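Local coordinates for protein aldose 1-epimerase (Caenorhabditis elegans, PDB 1LUR) that probably interconverts the alpha and beta anomers of aldose sugars such as galactose, at residues V70-N75 / G165-T170; P97-G102 / D133-D138; L153-H158 / L169-Y174; L267-S272 / Q329-T334. One frame throughout, in Å; residues are numbered along the deposited sequence.

Interaction 1. Residues V70-N75 / G165-T170; sequences VGRVAN and GLLALT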
loop_
_atom_site.group_PDB
_atom_site.type_symbol
_atom_site.label_atom_id
_atom_site.label_comp_id
_atom_site.label_asym_id
_atom_site.label_seq_id
_atom_site.Cartn_x
_atom_site.Cartn_y
_atom_site.Cartn_z
ATOM N N VAL A 70 0.272 6.421 -0.214
ATOM C CA VAL A 70 -0.595 6.975 -1.245
ATOM C C VAL A 70 -1.859 7.656 -0.735
ATOM O O VAL A 70 -2.502 7.177 0.196
ATOM C CB VAL A 70 -1.007 5.871 -2.252
ATOM C CG1 VAL A 70 -1.982 6.433 -3.269
ATOM C CG2 VAL A 70 0.230 5.311 -2.943
ATOM N N GLY A 71 -2.197 8.777 -1.370
ATOM C CA GLY A 71 -3.378 9.554 -1.016
ATOM C C GLY A 71 -3.498 10.733 -1.978
ATOM O O GLY A 71 -2.620 10.893 -2.831
ATOM N N ARG A 72 -4.521 11.582 -1.835
ATOM C CA ARG A 72 -5.538 11.451 -0.794
ATOM C C ARG A 72 -6.530 10.324 -0.986
ATOM O O ARG A 72 -7.272 9.984 -0.066
ATOM C CB ARG A 72 -6.291 12.771 -0.609
ATOM C CG ARG A 72 -5.479 13.814 0.159
ATOM C CD ARG A 72 -6.342 14.953 0.644
ATOM N NE ARG A 72 -6.625 15.925 -0.406
ATOM C CZ ARG A 72 -7.613 16.807 -0.351
ATOM N NH1 ARG A 72 -8.426 16.834 0.702
ATOM N NH2 ARG A 72 -7.782 17.672 -1.343
ATOM N N VAL A 73 -6.570 9.761 -2.187
ATOM C CA VAL A 73 -7.480 8.664 -2.460
ATOM C C VAL A 73 -6.687 7.632 -3.238
ATOM O O VAL A 73 -6.297 7.857 -4.389
ATOM C CB VAL A 73 -8.705 9.100 -3.274
ATOM C CG1 VAL A 73 -9.529 7.875 -3.659
ATOM C CG2 VAL A 73 -9.548 10.065 -2.450
ATOM N N ALA A 74 -6.422 6.506 -2.588
ATOM C CA ALA A 74 -5.670 5.436 -3.210
ATOM C C ALA A 74 -6.415 4.834 -4.386
ATOM O O ALA A 74 -7.646 4.728 -4.391
ATOM C CB ALA A 74 -5.353 4.352 -2.186
ATOM N N ASN A 75 -5.640 4.433 -5.381
ATOM C CA ASN A 75 -6.163 3.830 -6.592
ATOM C C ASN A 75 -6.929 4.814 -7.463
ATOM O O ASN A 75 -6.656 6.013 -7.454
ATOM C CB ASN A 75 -7.024 2.600 -6.268
ATOM C CG ASN A 75 -6.973 1.552 -7.370
ATOM O OD1 ASN A 75 -7.743 1.599 -8.329
ATOM N ND2 ASN A 75 -6.043 0.604 -7.243
ATOM N N GLY A 165 -14.118 16.416 3.012
ATOM C CA GLY A 165 -13.555 15.886 1.786
ATOM C C GLY A 165 -13.466 14.374 1.828
ATOM O O GLY A 165 -14.152 13.726 2.615
ATOM N N LEU A 166 -12.612 13.817 0.982
ATOM C CA LEU A 166 -12.432 12.373 0.922
ATOM C C LEU A 166 -10.992 12.014 1.275
ATOM O O LEU A 166 -10.069 12.755 0.952
ATOM C CB LEU A 166 -12.754 11.869 -0.495
ATOM C CG LEU A 166 -14.156 12.117 -1.069
ATOM C CD1 LEU A 166 -14.149 11.930 -2.576
ATOM C CD2 LEU A 166 -15.157 11.163 -0.415
ATOM N N LEU A 167 -10.804 10.894 1.966
ATOM C CA LEU A 167 -9.464 10.451 2.336
ATOM C C LEU A 167 -9.458 8.932 2.476
ATOM O O LEU A 167 -10.161 8.352 3.316
ATOM C CB LEU A 167 -8.972 11.100 3.639
ATOM C CG LEU A 167 -7.455 10.931 3.857
ATOM C CD1 LEU A 167 -6.694 11.880 2.941
ATOM C CD2 LEU A 167 -7.088 11.212 5.304
ATOM N N ALA A 168 -8.671 8.288 1.628
ATOM C CA ALA A 168 -8.558 6.834 1.642
ATOM C C ALA A 168 -7.114 6.558 1.274
ATOM O O ALA A 168 -6.733 6.624 0.102
ATOM C CB ALA A 168 -9.512 6.228 0.626
ATOM N N LEU A 169 -6.303 6.264 2.285
ATOM C CA LEU A 169 -4.892 5.998 2.059
ATOM C C LEU A 169 -4.509 4.529 2.010
ATOM O O LEU A 169 -5.333 3.639 2.218
ATOM C CB LEU A 169 -4.074 6.646 3.182
ATOM C CG LEU A 169 -4.492 8.036 3.669
ATOM C CD1 LEU A 169 -3.715 8.386 4.936
ATOM C CD2 LEU A 169 -4.236 9.063 2.573
ATOM N N THR A 170 -3.228 4.311 1.735
ATOM C CA THR A 170 -2.628 2.983 1.669
ATOM C C THR A 170 -1.119 3.135 1.596
ATOM O O THR A 170 -0.604 4.254 1.502
ATOM C CB THR A 170 -3.089 2.122 0.467
ATOM O OG1 THR A 170 -2.765 0.748 0.744
ATOM C CG2 THR A 170 -2.372 2.524 -0.829
HETATM O O HOH W 1 -9.179 14.743 2.604
#

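Interaction 2. Residues P97-G102 / D133-D138; sequences PHYLHG and DGLPGD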
loop_
_atom_site.group_PDB
_atom_site.type_symbol
_atom_site.label_atom_id
_atom_site.label_comp_id
_atom_site.label_asym_id
_atom_site.label_seq_id
_atom_site.Cartn_x
_atom_site.Cartn_y
_atom_site.Cartn_z
ATOM N N PRO A 97 -8.218 7.344 -18.552
ATOM C CA PRO A 97 -9.239 8.370 -18.339
ATOM C C PRO A 97 -9.487 8.604 -16.837
ATOM O O PRO A 97 -10.214 9.517 -16.450
ATOM C CB PRO A 97 -10.454 7.765 -19.012
ATOM C CG PRO A 97 -10.304 6.308 -18.665
ATOM C CD PRO A 97 -8.831 6.062 -18.944
ATOM N N HIS A 98 -8.854 7.788 -16.002
ATOM C CA HIS A 98 -9.024 7.902 -14.554
ATOM C C HIS A 98 -7.987 8.752 -13.812
ATOM O O HIS A 98 -6.970 9.162 -14.381
ATOM C CB HIS A 98 -9.058 6.494 -13.953
ATOM C CG HIS A 98 -9.882 5.520 -14.739
ATOM N ND1 HIS A 98 -11.209 5.732 -15.036
ATOM C CD2 HIS A 98 -9.559 4.325 -15.293
ATOM C CE1 HIS A 98 -11.673 4.712 -15.737
ATOM N NE2 HIS A 98 -10.691 3.845 -15.907
ATOM N N TYR A 99 -8.267 9.005 -12.530
ATOM C CA TYR A 99 -7.402 9.793 -11.650
ATOM C C TYR A 99 -6.848 8.793 -10.638
ATOM O O TYR A 99 -7.551 8.367 -9.717
ATOM C CB TYR A 99 -8.213 10.867 -10.925
ATOM C CG TYR A 99 -7.383 11.995 -10.368
ATOM C CD1 TYR A 99 -6.579 12.770 -11.209
ATOM C CD2 TYR A 99 -7.435 12.331 -9.013
ATOM C CE1 TYR A 99 -5.859 13.847 -10.728
ATOM C CE2 TYR A 99 -6.708 13.418 -8.515
ATOM C CZ TYR A 99 -5.925 14.173 -9.386
ATOM O OH TYR A 99 -5.228 15.268 -8.932
ATOM N N LEU A 100 -5.577 8.444 -10.806
ATOM C CA LEU A 100 -4.903 7.483 -9.943
ATOM C C LEU A 100 -4.013 7.995 -8.816
ATOM O O LEU A 100 -3.194 8.890 -9.001
ATOM C CB LEU A 100 -4.077 6.544 -10.828
ATOM C CG LEU A 100 -3.244 5.439 -10.177
ATOM C CD1 LEU A 100 -4.148 4.309 -9.738
ATOM C CD2 LEU A 100 -2.222 4.921 -11.185
ATOM N N HIS A 101 -4.180 7.387 -7.643
ATOM C CA HIS A 101 -3.408 7.735 -6.456
ATOM C C HIS A 101 -3.293 9.207 -6.114
ATOM O O HIS A 101 -2.200 9.690 -5.809
ATOM C CB HIS A 101 -1.999 7.140 -6.555
ATOM C CG HIS A 101 -1.981 5.657 -6.744
ATOM N ND1 HIS A 101 -2.856 4.814 -6.093
ATOM C CD2 HIS A 101 -1.167 4.864 -7.480
ATOM C CE1 HIS A 101 -2.581 3.564 -6.418
ATOM N NE2 HIS A 101 -1.560 3.566 -7.258
ATOM N N GLY A 102 -4.412 9.919 -6.164
ATOM C CA GLY A 102 -4.392 11.332 -5.839
ATOM C C GLY A 102 -3.821 12.299 -6.856
ATOM O O GLY A 102 -3.698 13.485 -6.559
ATOM N N ASP A 133 -4.363 19.127 -4.997
ATOM C CA ASP A 133 -4.689 17.980 -5.839
ATOM C C ASP A 133 -6.056 17.917 -6.509
ATOM O O ASP A 133 -6.397 16.898 -7.108
ATOM C CB ASP A 133 -4.511 16.724 -5.003
ATOM C CG ASP A 133 -5.287 16.796 -3.693
ATOM O OD1 ASP A 133 -6.364 17.434 -3.681
ATOM O OD2 ASP A 133 -4.836 16.215 -2.685
ATOM N N GLY A 134 -6.852 18.973 -6.384
ATOM C CA GLY A 134 -8.164 18.963 -7.006
ATOM C C GLY A 134 -9.240 18.156 -6.300
ATOM O O GLY A 134 -10.394 18.158 -6.735
ATOM N N LEU A 135 -8.888 17.445 -5.232
ATOM C CA LEU A 135 -9.888 16.659 -4.515
ATOM C C LEU A 135 -10.588 17.593 -3.510
ATOM O O LEU A 135 -10.024 18.606 -3.093
ATOM C CB LEU A 135 -9.227 15.448 -3.836
ATOM C CG LEU A 135 -8.817 14.320 -4.810
ATOM C CD1 LEU A 135 -7.881 13.329 -4.125
ATOM C CD2 LEU A 135 -10.070 13.594 -5.328
ATOM N N PRO A 136 -11.827 17.270 -3.116
ATOM C CA PRO A 136 -12.542 18.140 -2.172
ATOM C C PRO A 136 -11.912 18.349 -0.805
ATOM O O PRO A 136 -11.189 17.491 -0.303
ATOM C CB PRO A 136 -13.921 17.488 -2.076
ATOM C CG PRO A 136 -13.613 16.025 -2.280
ATOM C CD PRO A 136 -12.609 16.057 -3.419
ATOM N N GLY A 137 -12.185 19.519 -0.227
ATOM C CA GLY A 137 -11.673 19.871 1.086
ATOM C C GLY A 137 -10.179 19.825 1.330
ATOM O O GLY A 137 -9.373 19.977 0.418
ATOM N N ASP A 138 -9.814 19.621 2.591
ATOM C CA ASP A 138 -8.410 19.558 2.972
ATOM C C ASP A 138 -8.191 18.486 4.030
ATOM O O ASP A 138 -9.124 17.787 4.426
ATOM C CB ASP A 138 -7.963 20.913 3.522
ATOM C CG ASP A 138 -8.836 21.387 4.669
ATOM O OD1 ASP A 138 -9.132 20.568 5.565
ATOM O OD2 ASP A 138 -9.224 22.573 4.684
HETATM O O HOH W 2 -4.339 13.744 -3.671
#

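Interaction 3. Residues L153-H158 / L169-Y174; sequences LIIEHH and LTNHAY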
loop_
_atom_site.group_PDB
_atom_site.type_symbol
_atom_site.label_atom_id
_atom_site.label_comp_id
_atom_site.label_asym_id
_atom_site.label_seq_id
_atom_site.Cartn_x
_atom_site.Cartn_y
_atom_site.Cartn_z
ATOM N N LEU A 153 6.159 -4.423 12.013
ATOM C CA LEU A 153 6.321 -3.105 11.429
ATOM C C LEU A 153 4.884 -2.609 11.511
ATOM O O LEU A 153 3.973 -3.229 10.951
ATOM C CB LEU A 153 6.754 -3.168 9.962
ATOM C CG LEU A 153 6.612 -1.823 9.232
ATOM C CD1 LEU A 153 7.551 -0.784 9.850
ATOM C CD2 LEU A 153 6.927 -2.004 7.756
ATOM N N ILE A 154 4.671 -1.532 12.251
ATOM C CA ILE A 154 3.333 -0.981 12.391
ATOM C C ILE A 154 3.222 0.332 11.632
ATOM O O ILE A 154 4.046 1.237 11.811
ATOM C CB ILE A 154 2.990 -0.716 13.872
ATOM C CG1 ILE A 154 2.934 -2.040 14.639
ATOM C CG2 ILE A 154 1.665 0.034 13.975
ATOM C CD1 ILE A 154 2.762 -1.873 16.132
ATOM N N ILE A 155 2.215 0.424 10.769
ATOM C CA ILE A 155 2.001 1.635 9.995
ATOM C C ILE A 155 0.674 2.206 10.461
ATOM O O ILE A 155 -0.360 1.539 10.393
ATOM C CB ILE A 155 1.878 1.388 8.472
ATOM C CG1 ILE A 155 3.147 0.745 7.914
ATOM C CG2 ILE A 155 1.638 2.723 7.766
ATOM C CD1 ILE A 155 3.108 0.553 6.402
ATOM N N GLU A 156 0.707 3.433 10.959
ATOM C CA GLU A 156 -0.502 4.081 11.429
ATOM C C GLU A 156 -0.810 5.210 10.469
ATOM O O GLU A 156 0.091 5.922 10.031
ATOM C CB GLU A 156 -0.305 4.667 12.817
ATOM C CG GLU A 156 -0.123 3.647 13.909
ATOM C CD GLU A 156 0.370 4.289 15.184
ATOM O OE1 GLU A 156 -0.327 5.188 15.713
ATOM O OE2 GLU A 156 1.462 3.902 15.649
ATOM N N HIS A 157 -2.086 5.356 10.144
ATOM C CA HIS A 157 -2.543 6.394 9.239
ATOM C C HIS A 157 -3.536 7.233 10.037
ATOM O O HIS A 157 -4.553 6.727 10.488
ATOM C CB HIS A 157 -3.229 5.760 8.022
ATOM C CG HIS A 157 -2.278 5.151 7.040
ATOM N ND1 HIS A 157 -2.696 4.341 6.004
ATOM C CD2 HIS A 157 -0.935 5.263 6.911
ATOM C CE1 HIS A 157 -1.650 3.984 5.279
ATOM N NE2 HIS A 157 -0.570 4.531 5.807
ATOM N N HIS A 158 -3.224 8.511 10.229
ATOM C CA HIS A 158 -4.094 9.403 10.978
ATOM C C HIS A 158 -4.322 10.700 10.211
ATOM O O HIS A 158 -3.475 11.112 9.424
ATOM C CB HIS A 158 -3.459 9.731 12.335
ATOM C CG HIS A 158 -4.221 10.751 13.125
ATOM N ND1 HIS A 158 -5.393 10.458 13.792
ATOM C CD2 HIS A 158 -3.988 12.069 13.335
ATOM C CE1 HIS A 158 -5.848 11.551 14.378
ATOM N NE2 HIS A 158 -5.013 12.543 14.117
ATOM N N LEU A 169 -6.303 6.264 2.285
ATOM C CA LEU A 169 -4.892 5.998 2.059
ATOM C C LEU A 169 -4.509 4.529 2.010
ATOM O O LEU A 169 -5.333 3.639 2.218
ATOM C CB LEU A 169 -4.074 6.646 3.182
ATOM C CG LEU A 169 -4.492 8.036 3.669
ATOM C CD1 LEU A 169 -3.715 8.386 4.936
ATOM C CD2 LEU A 169 -4.236 9.063 2.573
ATOM N N THR A 170 -3.228 4.311 1.735
ATOM C CA THR A 170 -2.628 2.983 1.669
ATOM C C THR A 170 -1.119 3.135 1.596
ATOM O O THR A 170 -0.604 4.254 1.502
ATOM C CB THR A 170 -3.089 2.122 0.467
ATOM O OG1 THR A 170 -2.765 0.748 0.744
ATOM C CG2 THR A 170 -2.372 2.524 -0.829
ATOM N N ASN A 171 -0.418 2.007 1.693
ATOM C CA ASN A 171 1.043 1.970 1.627
ATOM C C ASN A 171 1.312 1.155 0.370
ATOM O O ASN A 171 0.773 0.059 0.206
ATOM C CB ASN A 171 1.643 1.281 2.849
ATOM C CG ASN A 171 3.134 1.082 2.713
ATOM O OD1 ASN A 171 3.586 0.082 2.159
ATOM N ND2 ASN A 171 3.907 2.055 3.182
ATOM N N HIS A 172 2.152 1.678 -0.513
ATOM C CA HIS A 172 2.445 0.978 -1.754
ATOM C C HIS A 172 3.767 0.219 -1.852
ATOM O O HIS A 172 4.421 0.243 -2.895
ATOM C CB HIS A 172 2.341 1.977 -2.913
ATOM C CG HIS A 172 1.844 1.372 -4.190
ATOM N ND1 HIS A 172 2.538 0.397 -4.876
ATOM C CD2 HIS A 172 0.710 1.597 -4.898
ATOM C CE1 HIS A 172 1.852 0.046 -5.951
ATOM N NE2 HIS A 172 0.740 0.759 -5.989
ATOM N N ALA A 173 4.161 -0.464 -0.783
ATOM C CA ALA A 173 5.416 -1.214 -0.814
ATOM C C ALA A 173 5.263 -2.491 -1.641
ATOM O O ALA A 173 4.259 -3.192 -1.535
ATOM C CB ALA A 173 5.852 -1.563 0.604
ATOM N N TYR A 174 6.259 -2.767 -2.479
ATOM C CA TYR A 174 6.272 -3.955 -3.332
ATOM C C TYR A 174 7.104 -4.984 -2.568
ATOM O O TYR A 174 8.269 -4.727 -2.261
ATOM C CB TYR A 174 6.954 -3.664 -4.671
ATOM C CG TYR A 174 6.164 -2.821 -5.654
ATOM C CD1 TYR A 174 5.914 -1.466 -5.416
ATOM C CD2 TYR A 174 5.721 -3.367 -6.859
ATOM C CE1 TYR A 174 5.248 -0.679 -6.363
ATOM C CE2 TYR A 174 5.056 -2.593 -7.806
ATOM C CZ TYR A 174 4.823 -1.253 -7.556
ATOM O OH TYR A 174 4.166 -0.500 -8.506
HETATM O O HOH W 3 2.192 4.475 4.641
#

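Interaction 4. Residues L267-S272 / Q329-T334; sequences LSITTS and QEIVYT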
loop_
_atom_site.group_PDB
_atom_site.type_symbol
_atom_site.label_atom_id
_atom_site.label_comp_id
_atom_site.label_asym_id
_atom_site.label_seq_id
_atom_site.Cartn_x
_atom_site.Cartn_y
_atom_site.Cartn_z
ATOM N N LEU A 267 5.553 -13.328 6.050
ATOM C CA LEU A 267 4.968 -12.036 6.377
ATOM C C LEU A 267 3.480 -12.236 6.615
ATOM O O LEU A 267 2.793 -12.829 5.784
ATOM C CB LEU A 267 5.168 -11.052 5.220
ATOM C CG LEU A 267 4.260 -9.820 5.205
ATOM C CD1 LEU A 267 4.574 -8.959 6.419
ATOM C CD2 LEU A 267 4.451 -9.024 3.921
ATOM N N SER A 268 2.986 -11.765 7.755
ATOM C CA SER A 268 1.573 -11.896 8.078
ATOM C C SER A 268 1.068 -10.479 8.301
ATOM O O SER A 268 1.785 -9.636 8.842
ATOM C CB SER A 268 1.369 -12.731 9.347
ATOM O OG SER A 268 1.761 -12.013 10.502
ATOM N N ILE A 269 -0.164 -10.219 7.889
ATOM C CA ILE A 269 -0.742 -8.891 8.046
ATOM C C ILE A 269 -2.128 -8.859 8.673
ATOM O O ILE A 269 -2.950 -9.749 8.466
ATOM C CB ILE A 269 -0.844 -8.179 6.668
ATOM C CG1 ILE A 269 0.553 -7.922 6.109
ATOM C CG2 ILE A 269 -1.637 -6.880 6.797
ATOM C CD1 ILE A 269 0.546 -7.344 4.699
ATOM N N THR A 270 -2.368 -7.816 9.453
ATOM C CA THR A 270 -3.643 -7.609 10.112
ATOM C C THR A 270 -3.834 -6.110 9.903
ATOM O O THR A 270 -2.889 -5.330 10.032
ATOM C CB THR A 270 -3.609 -7.960 11.614
ATOM O OG1 THR A 270 -4.945 -7.913 12.129
ATOM C CG2 THR A 270 -2.747 -6.988 12.394
ATOM N N THR A 271 -5.039 -5.703 9.540
ATOM C CA THR A 271 -5.293 -4.289 9.311
ATOM C C THR A 271 -6.718 -3.904 9.630
ATOM O O THR A 271 -7.614 -4.749 9.658
ATOM C CB THR A 271 -4.995 -3.915 7.837
ATOM O OG1 THR A 271 -5.367 -2.550 7.600
ATOM C CG2 THR A 271 -5.779 -4.816 6.885
ATOM N N SER A 272 -6.916 -2.617 9.877
ATOM C CA SER A 272 -8.229 -2.087 10.194
ATOM C C SER A 272 -8.972 -1.860 8.887
ATOM O O SER A 272 -10.204 -1.777 8.871
ATOM C CB SER A 272 -8.090 -0.770 10.954
ATOM O OG SER A 272 -7.268 0.142 10.236
ATOM N N GLN A 329 -6.450 4.518 10.920
ATOM C CA GLN A 329 -6.329 3.146 10.424
ATOM C C GLN A 329 -4.915 2.667 10.712
ATOM O O GLN A 329 -4.013 3.475 10.933
ATOM C CB GLN A 329 -6.557 3.085 8.908
ATOM C CG GLN A 329 -7.900 3.617 8.412
ATOM C CD GLN A 329 -9.087 2.778 8.861
ATOM O OE1 GLN A 329 -9.013 1.549 8.914
ATOM N NE2 GLN A 329 -10.202 3.441 9.154
ATOM N N GLU A 330 -4.718 1.353 10.710
ATOM C CA GLU A 330 -3.398 0.802 10.969
ATOM C C GLU A 330 -3.178 -0.490 10.198
ATOM O O GLU A 330 -4.129 -1.181 9.812
ATOM C CB GLU A 330 -3.184 0.545 12.470
ATOM C CG GLU A 330 -3.925 -0.656 13.025
ATOM C CD GLU A 330 -3.393 -1.108 14.384
ATOM O OE1 GLU A 330 -3.921 -2.102 14.919
ATOM O OE2 GLU A 330 -2.449 -0.477 14.914
ATOM N N ILE A 331 -1.909 -0.794 9.971
ATOM C CA ILE A 331 -1.499 -1.988 9.254
ATOM C C ILE A 331 -0.360 -2.572 10.069
ATOM O O ILE A 331 0.617 -1.876 10.349
ATOM C CB ILE A 331 -0.949 -1.652 7.854
ATOM C CG1 ILE A 331 -1.962 -0.822 7.065
ATOM C CG2 ILE A 331 -0.664 -2.931 7.101
ATOM C CD1 ILE A 331 -1.423 -0.294 5.736
ATOM N N VAL A 332 -0.486 -3.836 10.467
ATOM C CA VAL A 332 0.565 -4.472 11.249
ATOM C C VAL A 332 1.202 -5.611 10.465
ATOM O O VAL A 332 0.531 -6.586 10.129
ATOM C CB VAL A 332 0.020 -5.027 12.586
ATOM C CG1 VAL A 332 1.172 -5.619 13.413
ATOM C CG2 VAL A 332 -0.667 -3.918 13.360
ATOM N N TYR A 333 2.489 -5.465 10.149
ATOM C CA TYR A 333 3.220 -6.484 9.408
ATOM C C TYR A 333 4.080 -7.254 10.403
ATOM O O TYR A 333 4.897 -6.658 11.110
ATOM C CB TYR A 333 4.163 -5.869 8.365
ATOM C CG TYR A 333 3.516 -4.983 7.333
ATOM C CD1 TYR A 333 3.062 -3.710 7.667
ATOM C CD2 TYR A 333 3.387 -5.404 6.008
ATOM C CE1 TYR A 333 2.502 -2.876 6.710
ATOM C CE2 TYR A 333 2.827 -4.577 5.043
ATOM C CZ TYR A 333 2.387 -3.318 5.398
ATOM O OH TYR A 333 1.833 -2.492 4.447
ATOM N N THR A 334 3.895 -8.566 10.466
ATOM C CA THR A 334 4.679 -9.386 11.384
ATOM C C THR A 334 5.605 -10.258 10.555
ATOM O O THR A 334 5.153 -10.974 9.663
ATOM C CB THR A 334 3.792 -10.304 12.248
ATOM O OG1 THR A 334 2.918 -9.509 13.055
ATOM C CG2 THR A 334 4.656 -11.168 13.160
#

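Interaction 1. Residues V70-N75 / G165-T170
Ala-168 O accepts one strong bond, from the backbone N of Ala-74 at 2.7 Å and nearly along the C=O axis, and a weaker C-H contact from Val-73 CA at 3.4 Å. The amide of the same residue works in the other direction, Ala-168 N giving Arg-72 O a bond of 2.8 Å that is almost straight (170°). Ala-168 thus clasps the backbone on both flanks of Val-73. Before the cis peptide that joins Gly-71 to Arg-72, the pairing is ordinary antiparallel, with Val-70 N bonded to Thr-170 O at 2.9 Å and a weak return bond from Thr-170 N. Here strand 69-70 joins strand 170-175 as the outermost strand of the seven-stranded sheet in the β-sandwich of the mutarotase family. Side chains fill in around the backbone. Leu-169 CD2 rests on Gly-71 CA at 3.7 Å, and Leu-167 CD1 meets the Arg-72 chain crosswise, 3.6 Å from its CG. The guanidinium continues to a salt bridge with Asp-133, and a water links its NH1 to Leu-166 O. With Thr-170 OG1 anti to the backbone N (chi1 -162°) and bonded to Pro-304 O, Thr-170 CG2 is turned onto Val-70 CB and Ala-74 CB.

Interaction 2. Residues P97-G102 / D133-D138
Tyr-99 makes the close part of this contact: its hydroxyl OH donates to Asp-133 O over 2.7 Å, arriving 31° out of the carbonyl plane. The ring reaches that far because CG stands anti to the backbone N (chi1 -161°), sending the side chain out from its strand. On the way it passes Leu-135, whose CG lies obliquely to the ring, 4.4 Å from Tyr-99 CE2.

The neighbouring part is looser and relies on water. Gly-102 comes no nearer than 4.4 Å to Leu-135, measured from its CA to CD1, and Gly-102 O touches Asp-133 CB at 3.7 Å but reaches the carboxylate through a water. This single water donates to Gly-102 O at 3.0 Å and to Asp-133 OD2 at 2.7 Å, tying the two segments where no direct polar bond does.

The carboxylate is held from several directions. Asp-133 OD1 accepts from Leu-135 N at 3.0 Å, closing an Asx turn, and also takes a salt bridge from Arg-72, which would be expected to stabilise its negative charge. Gly-134, with positive phi (77°), carries the chain out of the helix into this turn. The segment 133-138 links helix 130-133 to strand 138-147, while Tyr-99, whose side chain also packs on Met-91 and Ile-77, reaches it from the short strand 99-100, which pairs with strand 76-77.

Interaction 3. Residues L153-H158 / L169-Y174
In the interior of the β-sandwich, where its two large sheets face each other, Ile-155 and His-157 of strand 152-160 meet Leu-169, Thr-170 and Asn-171. The backbones are too far apart to pair, with 7.6 Å between His-157 CA and Leu-169 CA, and side chains make the contact. The imidazole of His-157 is confined on a face and at an edge: Leu-169 CD1 lies over one face, 4.1 Å from His-157 CG, while the ring edge at CE1 points at Thr-170 C from 3.8 Å. Both ring nitrogens have polar partners, which should fix its rotation. ND1 is hydrogen-bonded to the hydroxyl of Tyr-273, and a water lies in the ring plane 3.0 Å from His-157 NE2. The same water is the acceptor of a weak bond from Asn-171 ND2, so it bridges the two segments in the absence of a direct hydrogen bond.

Such contacts illustrate how a sandwich closes: the chain leaves the nine-stranded sheet on strand 152-160 and enters the seven-stranded one on strand 170-175 by way of the short strand 165-166, bringing strands 152-160 and 170-175 face to face. Ile-155 crosses the Asn-171 side chain at about a right angle, its CD1 lying 3.6 Å from Asn-171 ND2. The amide, anti to the backbone N (chi1 173°), is steadied at its other end, where Asn-171 OD1 accepts from Ala-173 N at 3.0 Å, the donor standing above the carbonyl plane, in an Asx turn.

Interaction 4. Residues L267-S272 / Q329-T334
Ser-272 and Glu-330 are bound to each other in both directions. Glu-330 O accepts from two donors, Thr-271 OG1 at 2.9 Å and Ser-272 N at 3.1 Å. In return Glu-330 N donates to Ser-272 OG over 2.9 Å, and that hydroxyl donates in turn to Gln-329 OE1 at 2.6 Å, from above the amide plane. The Gln-329 chain, bent at chi2 (-67°), curls back to offer this oxygen.

Farther along, regular antiparallel pairing takes over, with paired backbone bonds joining Thr-270 to Val-332 and Ser-268 to Thr-334. On the face carrying these four residues, Thr-270 and Val-332 lie side by side and tightly packed, CG2 of the threonine 3.4 Å from CB of the valine. The other face is more apolar: Ile-269 CD1 touches Tyr-333 CE2 at 3.6 Å, and Leu-267 CD1 meets the edge of the same ring in its plane, 3.8 Å from Tyr-333 CD2.

What positions this face is the second sheet. Trp-175 of strand 170-175 meets the Tyr-333 ring, and Ile-302 and Pro-304 of strand 300-305 lie against Ile-269 and Ile-331. Within its own nine-stranded sheet, strand 327-337 runs between strands 265-271 and 152-160, and strand 256-259 follows beyond 265-271.

Overall arrangement
The four contacts follow a path through one β-sandwich. Interaction 2 is nested along the chain inside the loop closed by interaction 1; their centres lie about 8 Å apart, and the Arg-72 to Asp-133 salt bridge joins them. Interaction 1 shares Leu-169 and Thr-170 with interaction 3, where strand 152-160 of the nine-stranded sheet faces strand 170-175 of the seven-stranded one. Interaction 4 comes last along the chain, its centre about 9 Å from that of interaction 3, as strands 152-160 and 327-337 are neighbours. Interactions 2 and 4, about 26 Å apart between centres, lie on opposite sides of the chain's centre; the series of touching contacts 2-1-3-4 thus runs from a peripheral loop across the sandwich.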